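Local coordinates for glycosyltransferase (Streptomyces halstedii, PDB 3WAD), which belongs to the GT-B clan of glycosyltransferases, with N- and C-terminal domains resembling those of the erythromycin biosynthesis protein CIII, at residues S12-Y15 against N16-L20; E404-G407 against E408-V412. All coordinates share one frame; numbering follows the deposited sequence.

Contact 1: S12-Y15 against N16-L20; sequences SHLY and NMVPL
The break between helix 11-16 and helix 18-27 follows the first strand of the N-terminal, Rossmann-like parallel sheet of this GT-B protein, and M17 is the N-cap residue of the second helix. S12 O takes the amide of N16 at 3.1 Å in a regular helical bond. The next turn is tighter. M17 N binds L14 O at 3.0 Å, three residues back, and stands above the carbonyl plane. V18 N reaches Y15 O at 3.4 Å, which is a weak bond. P19 has no N-H to give; its CD lies 3.4 Å from Y15 O.

L14 and V18 make the apolar contact across the break. L14 CG lies anti to the backbone N (chi1 170°), and this carries CD1 to 3.8 Å from V18 CG2. The same V18 methyl also lies 3.6 Å from L14 O. M17 packs on that carbonyl too: a chi1 of 51° holds M17 CG 3.3 Å from L14 O.

H13 ND1 is hydrogen-bonded to D130. L14 packs on helix 40-44, M17 on M150 of strand 147-150, P19 on L402 of helix 402-415, and V18 on W22 of the second subunit.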
ATOM      1  N   SER B  12      14.854   0.035  -4.073  1.00 21.36           N
ATOM      2  CA  SER B  12      14.506  -0.723  -5.300  1.00 22.24           C
ATOM      3  C   SER B  12      14.104  -2.156  -4.934  1.00 21.20           C
ATOM      4  O   SER B  12      13.161  -2.653  -5.458  1.00 24.20           O
ATOM      5  CB  SER B  12      15.722  -0.806  -6.271  1.00 21.99           C
ATOM      6  OG  SER B  12      15.955   0.518  -6.725  1.00 28.10           O
ATOM      7  N   HIS B  13      14.877  -2.826  -4.094  1.00 21.77           N
ATOM      8  CA  HIS B  13      14.548  -4.211  -3.770  1.00 22.03           C
ATOM      9  C   HIS B  13      13.315  -4.208  -2.889  1.00 22.58           C
ATOM     10  O   HIS B  13      12.498  -5.113  -3.019  1.00 23.08           O
ATOM     11  CB  HIS B  13      15.691  -4.902  -3.078  1.00 21.08           C
ATOM     12  CG  HIS B  13      16.810  -5.282  -3.996  1.00 23.66           C
ATOM     13  ND1 HIS B  13      17.056  -6.595  -4.341  1.00 19.23           N
ATOM     14  CD2 HIS B  13      17.787  -4.526  -4.607  1.00 20.35           C
ATOM     15  CE1 HIS B  13      18.118  -6.640  -5.138  1.00 26.09           C
ATOM     16  NE2 HIS B  13      18.605  -5.405  -5.273  1.00 20.09           N
ATOM     17  N   LEU B  14      13.136  -3.186  -2.034  1.00 20.62           N
ATOM     18  CA  LEU B  14      11.827  -3.005  -1.351  1.00 20.57           C
ATOM     19  C   LEU B  14      10.666  -2.893  -2.293  1.00 20.44           C
ATOM     20  O   LEU B  14       9.731  -3.695  -2.158  1.00 17.98           O
ATOM     21  CB  LEU B  14      11.823  -1.869  -0.338  1.00 20.70           C
ATOM     22  CG  LEU B  14      10.413  -1.532   0.179  1.00 24.27           C
ATOM     23  CD1 LEU B  14       9.689  -2.715   0.887  1.00 21.68           C
ATOM     24  CD2 LEU B  14      10.390  -0.231   1.015  1.00 25.47           C
ATOM     25  N   TYR B  15      10.674  -1.912  -3.227  1.00 18.63           N
ATOM     26  CA  TYR B  15       9.569  -1.715  -4.176  1.00 21.15           C
ATOM     27  C   TYR B  15       9.232  -2.943  -5.018  1.00 20.94           C
ATOM     28  O   TYR B  15       8.075  -3.113  -5.480  1.00 22.34           O
ATOM     29  CB  TYR B  15       9.937  -0.611  -5.181  1.00 20.88           C
ATOM     30  CG  TYR B  15       9.949   0.758  -4.575  1.00 23.07           C
ATOM     31  CD1 TYR B  15       9.743   0.951  -3.187  1.00 22.24           C
ATOM     32  CD2 TYR B  15      10.133   1.866  -5.409  1.00 26.50           C
ATOM     33  CE1 TYR B  15       9.729   2.229  -2.648  1.00 26.64           C
ATOM     34  CE2 TYR B  15      10.154   3.121  -4.895  1.00 30.51           C
ATOM     35  CZ  TYR B  15       9.942   3.306  -3.530  1.00 31.68           C
ATOM     36  OH  TYR B  15       9.966   4.604  -3.086  1.00 34.38           O
ATOM     37  N   ASN B  16      10.242  -3.751  -5.277  1.00 19.89           N
ATOM     38  CA  ASN B  16      10.045  -4.995  -6.030  1.00 21.17           C
ATOM     39  C   ASN B  16       8.917  -5.898  -5.362  1.00 22.23           C
ATOM     40  O   ASN B  16       8.138  -6.584  -6.057  1.00 23.04           O
ATOM     41  CB  ASN B  16      11.404  -5.729  -6.088  1.00 19.87           C
ATOM     42  CG  ASN B  16      11.319  -7.084  -6.801  1.00 21.70           C
ATOM     43  OD1 ASN B  16      11.524  -8.158  -6.201  1.00 25.84           O
ATOM     44  ND2 ASN B  16      11.031  -7.037  -8.067  1.00 16.08           N
ATOM     45  N   MET B  17       8.857  -5.888  -4.023  1.00 23.15           N
ATOM     46  CA  MET B  17       7.892  -6.726  -3.278  1.00 24.67           C
ATOM     47  C   MET B  17       6.730  -6.001  -2.640  1.00 24.51           C
ATOM     48  O   MET B  17       5.908  -6.608  -1.963  1.00 24.91           O
ATOM     49  CB  MET B  17       8.604  -7.590  -2.271  1.00 24.46           C
ATOM     50  CG  MET B  17       9.550  -6.917  -1.343  1.00 27.03           C
ATOM     51  SD  MET B  17      10.528  -8.188  -0.370  1.00 42.05           S
ATOM     52  CE  MET B  17       9.710  -7.485   0.863  1.00 16.13           C
ATOM     53  N   VAL B  18       6.576  -4.718  -2.948  1.00 23.65           N
ATOM     54  CA  VAL B  18       5.505  -3.953  -2.355  1.00 21.22           C
ATOM     55  C   VAL B  18       4.093  -4.370  -2.811  1.00 21.83           C
ATOM     56  O   VAL B  18       3.239  -4.515  -1.983  1.00 22.06           O
ATOM     57  CB  VAL B  18       5.735  -2.407  -2.494  1.00 21.29           C
ATOM     58  CG1 VAL B  18       4.406  -1.570  -2.453  1.00 15.70           C
ATOM     59  CG2 VAL B  18       6.721  -1.930  -1.406  1.00 19.40           C
ATOM     60  N   PRO B  19       3.852  -4.481  -4.117  1.00 21.85           N
ATOM     61  CA  PRO B  19       2.555  -4.924  -4.658  1.00 22.79           C
ATOM     62  C   PRO B  19       2.211  -6.331  -4.089  1.00 22.98           C
ATOM     63  O   PRO B  19       1.121  -6.525  -3.586  1.00 22.19           O
ATOM     64  CB  PRO B  19       2.804  -4.911  -6.176  1.00 20.54           C
ATOM     65  CG  PRO B  19       3.876  -3.719  -6.323  1.00 21.55           C
ATOM     66  CD  PRO B  19       4.795  -4.106  -5.206  1.00 22.17           C
ATOM     67  N   LEU B  20       3.193  -7.220  -3.982  1.00 23.93           N
ATOM     68  CA  LEU B  20       2.918  -8.565  -3.361  1.00 23.28           C
ATOM     69  C   LEU B  20       2.557  -8.473  -1.843  1.00 23.47           C
ATOM     70  O   LEU B  20       1.573  -9.067  -1.400  1.00 24.44           O
ATOM     71  CB  LEU B  20       4.110  -9.514  -3.566  1.00 21.71           C
ATOM     72  CG  LEU B  20       3.820 -10.907  -2.971  1.00 23.25           C
ATOM     73  CD1 LEU B  20       2.615 -11.541  -3.648  1.00 25.58           C
ATOM     74  CD2 LEU B  20       4.953 -11.830  -2.954  1.00 25.73           C
TER

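Contact 2: E404-G407 against E408-V412; sequences ETVG and ELVRV
Four i to i+4 hydrogen bonds run from E408, L409, V410 and R411 back to E404, T405, V406 and G407, as in a regular alpha-helix. V410 N to V406 O is 2.9 Å, and the pattern is unbroken through G407.

The side chains of L409 and E408 lean on the preceding turn. L409 CG sits 3.2 Å from T405 O, and E408 CG lies 3.5 Å from E404 O. V406 CG1 and V410 CG2 meet loosely at 4.4 Å, one turn apart.

R411 bends back over G407. The bend at chi3 (-131°) helps bring the guanidinium back, so that G407 O lies over the centre of one face, 3.7 Å from its plane. A water links the group to the first turn: it donates to E404 O at 2.6 Å and accepts from R411 NH2 at 2.7 Å. R411 NH1 is also modelled in a salt bridge with E408 OE1, but NH1 stands too close to the E408 side chain, which makes this bridge doubtful. E408 OE1 has a long, weak ion pair with R415.

V406 packs on A23, L24 and A27 of helix 18-27, and L409 on L126 and I128 of strand 126-130. T405 OG1 is hydrogen-bonded to S401 O.

E404 O therefore serves both the amide of E408 and the water. The charge of R411 may polarise the G407 carbonyl beneath it.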
ATOM      1  N   GLU B 404      -4.328 -14.557  -7.773  1.00 31.68           N
ATOM      2  CA  GLU B 404      -3.900 -15.947  -8.033  1.00 31.65           C
ATOM      3  C   GLU B 404      -2.569 -16.318  -7.344  1.00 31.11           C
ATOM      4  O   GLU B 404      -2.340 -17.458  -6.894  1.00 29.91           O
ATOM      5  CB  GLU B 404      -3.643 -16.129  -9.518  1.00 32.49           C
ATOM      6  CG  GLU B 404      -4.798 -16.173 -10.451  1.00 37.72           C
ATOM      7  CD  GLU B 404      -4.328 -16.515 -11.877  1.00 43.23           C
ATOM      8  OE1 GLU B 404      -3.663 -17.621 -12.106  1.00 44.08           O
ATOM      9  OE2 GLU B 404      -4.603 -15.662 -12.752  1.00 42.77           O
ATOM     10  N   THR B 405      -1.633 -15.358  -7.294  1.00 30.39           N
ATOM     11  CA  THR B 405      -0.322 -15.632  -6.694  1.00 27.39           C
ATOM     12  C   THR B 405      -0.394 -15.764  -5.178  1.00 27.78           C
ATOM     13  O   THR B 405       0.321 -16.599  -4.561  1.00 27.98           O
ATOM     14  CB  THR B 405       0.721 -14.520  -7.063  1.00 27.89           C
ATOM     15  OG1 THR B 405       0.821 -14.459  -8.511  1.00 26.74           O
ATOM     16  CG2 THR B 405       1.995 -14.876  -6.454  1.00 22.98           C
ATOM     17  N   VAL B 406      -1.212 -14.904  -4.557  1.00 26.51           N
ATOM     18  CA  VAL B 406      -1.470 -15.057  -3.137  1.00 26.08           C
ATOM     19  C   VAL B 406      -2.043 -16.483  -2.942  1.00 26.46           C
ATOM     20  O   VAL B 406      -1.677 -17.159  -2.036  1.00 28.27           O
ATOM     21  CB  VAL B 406      -2.507 -13.974  -2.648  1.00 26.18           C
ATOM     22  CG1 VAL B 406      -3.051 -14.351  -1.231  1.00 23.37           C
ATOM     23  CG2 VAL B 406      -1.881 -12.580  -2.673  1.00 25.35           C
ATOM     24  N   GLY B 407      -2.887 -16.947  -3.866  1.00 28.52           N
ATOM     25  CA  GLY B 407      -3.499 -18.271  -3.718  1.00 30.08           C
ATOM     26  C   GLY B 407      -2.444 -19.349  -3.765  1.00 30.44           C
ATOM     27  O   GLY B 407      -2.509 -20.259  -3.005  1.00 29.38           O
ATOM     28  N   GLU B 408      -1.426 -19.202  -4.625  1.00 31.63           N
ATOM     29  CA  GLU B 408      -0.301 -20.137  -4.593  1.00 30.72           C
ATOM     30  C   GLU B 408       0.512 -20.045  -3.350  1.00 30.52           C
ATOM     31  O   GLU B 408       1.064 -21.038  -2.876  1.00 30.57           O
ATOM     32  CB  GLU B 408       0.654 -19.909  -5.775  1.00 30.73           C
ATOM     33  CG  GLU B 408       0.016 -20.053  -7.061  1.00 35.18           C
ATOM     34  CD  GLU B 408      -0.091 -21.505  -7.504  1.00 42.87           C
ATOM     35  OE1 GLU B 408       0.179 -22.467  -6.712  1.00 40.02           O
ATOM     36  OE2 GLU B 408      -0.522 -21.672  -8.673  1.00 50.45           O
ATOM     37  N   LEU B 409       0.670 -18.823  -2.819  1.00 29.71           N
ATOM     38  CA  LEU B 409       1.504 -18.677  -1.664  1.00 27.47           C
ATOM     39  C   LEU B 409       0.816 -19.349  -0.446  1.00 26.20           C
ATOM     40  O   LEU B 409       1.475 -19.810   0.469  1.00 24.46           O
ATOM     41  CB  LEU B 409       1.760 -17.163  -1.379  1.00 28.45           C
ATOM     42  CG  LEU B 409       2.731 -16.500  -2.396  1.00 28.74           C
ATOM     43  CD1 LEU B 409       2.860 -15.007  -2.131  1.00 30.23           C
ATOM     44  CD2 LEU B 409       4.078 -17.162  -2.397  1.00 22.48           C
ATOM     45  N   VAL B 410      -0.511 -19.278  -0.415  1.00 26.78           N
ATOM     46  CA  VAL B 410      -1.291 -19.949   0.650  1.00 26.58           C
ATOM     47  C   VAL B 410      -1.099 -21.455   0.452  1.00 27.31           C
ATOM     48  O   VAL B 410      -0.943 -22.145   1.443  1.00 28.80           O
ATOM     49  CB  VAL B 410      -2.781 -19.521   0.626  1.00 26.56           C
ATOM     50  CG1 VAL B 410      -3.710 -20.478   1.433  1.00 30.13           C
ATOM     51  CG2 VAL B 410      -2.946 -18.074   1.171  1.00 25.36           C
ATOM     52  N   ARG B 411      -1.074 -21.954  -0.801  1.00 29.27           N
ATOM     53  CA  ARG B 411      -0.826 -23.415  -1.006  1.00 30.52           C
ATOM     54  C   ARG B 411       0.565 -23.779  -0.581  1.00 30.24           C
ATOM     55  O   ARG B 411       0.772 -24.874  -0.118  1.00 30.99           O
ATOM     56  CB  ARG B 411      -1.123 -23.871  -2.433  1.00 31.29           C
ATOM     57  CG  ARG B 411      -2.669 -23.827  -2.733  1.00 37.80           C
ATOM     58  CD  ARG B 411      -3.059 -24.360  -4.091  1.00 45.37           C
ATOM     59  NE  ARG B 411      -3.967 -23.424  -4.784  1.00 53.33           N
ATOM     60  CZ  ARG B 411      -3.594 -22.547  -5.727  1.00 56.10           C
ATOM     61  NH1 ARG B 411      -2.321 -22.468  -6.114  1.00 58.12           N
ATOM     62  NH2 ARG B 411      -4.490 -21.742  -6.297  1.00 56.33           N
ATOM     63  N   VAL B 412       1.545 -22.868  -0.717  1.00 28.97           N
ATOM     64  CA  VAL B 412       2.910 -23.150  -0.197  1.00 27.05           C
ATOM     65  C   VAL B 412       2.877 -23.250   1.294  1.00 25.84           C
ATOM     66  O   VAL B 412       3.508 -24.150   1.853  1.00 25.29           O
ATOM     67  CB  VAL B 412       4.048 -22.057  -0.519  1.00 26.52           C
ATOM     68  CG1 VAL B 412       5.297 -22.224   0.424  1.00 29.73           C
ATOM     69  CG2 VAL B 412       4.509 -22.210  -1.894  1.00 28.85           C
TER
HETATM   70  O   HOH W   1      -4.193 -19.222  -7.169  1.00 34.61           O

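Contact 1 and contact 2 meet through L20 CD1 and L409 CD1, which pack at 3.8 Å; their centres are about 17 Å apart. The C-terminal helix 402-415 thus lies against helix 18-27 of the N-terminal half, a return of the last helix to the first domain that is familiar in GT-B proteins. Both contacts are partly buried, but contact 1 lies nearer the centre of the chain and also reaches the second subunit. Contact 2 touches no other chain of the assembly. Contact 1 is an interrupted helix with apolar packing, whereas contact 2 is a regular helix with an apolar inner side and charged groups, one of them bridged by a water, on its exposed side.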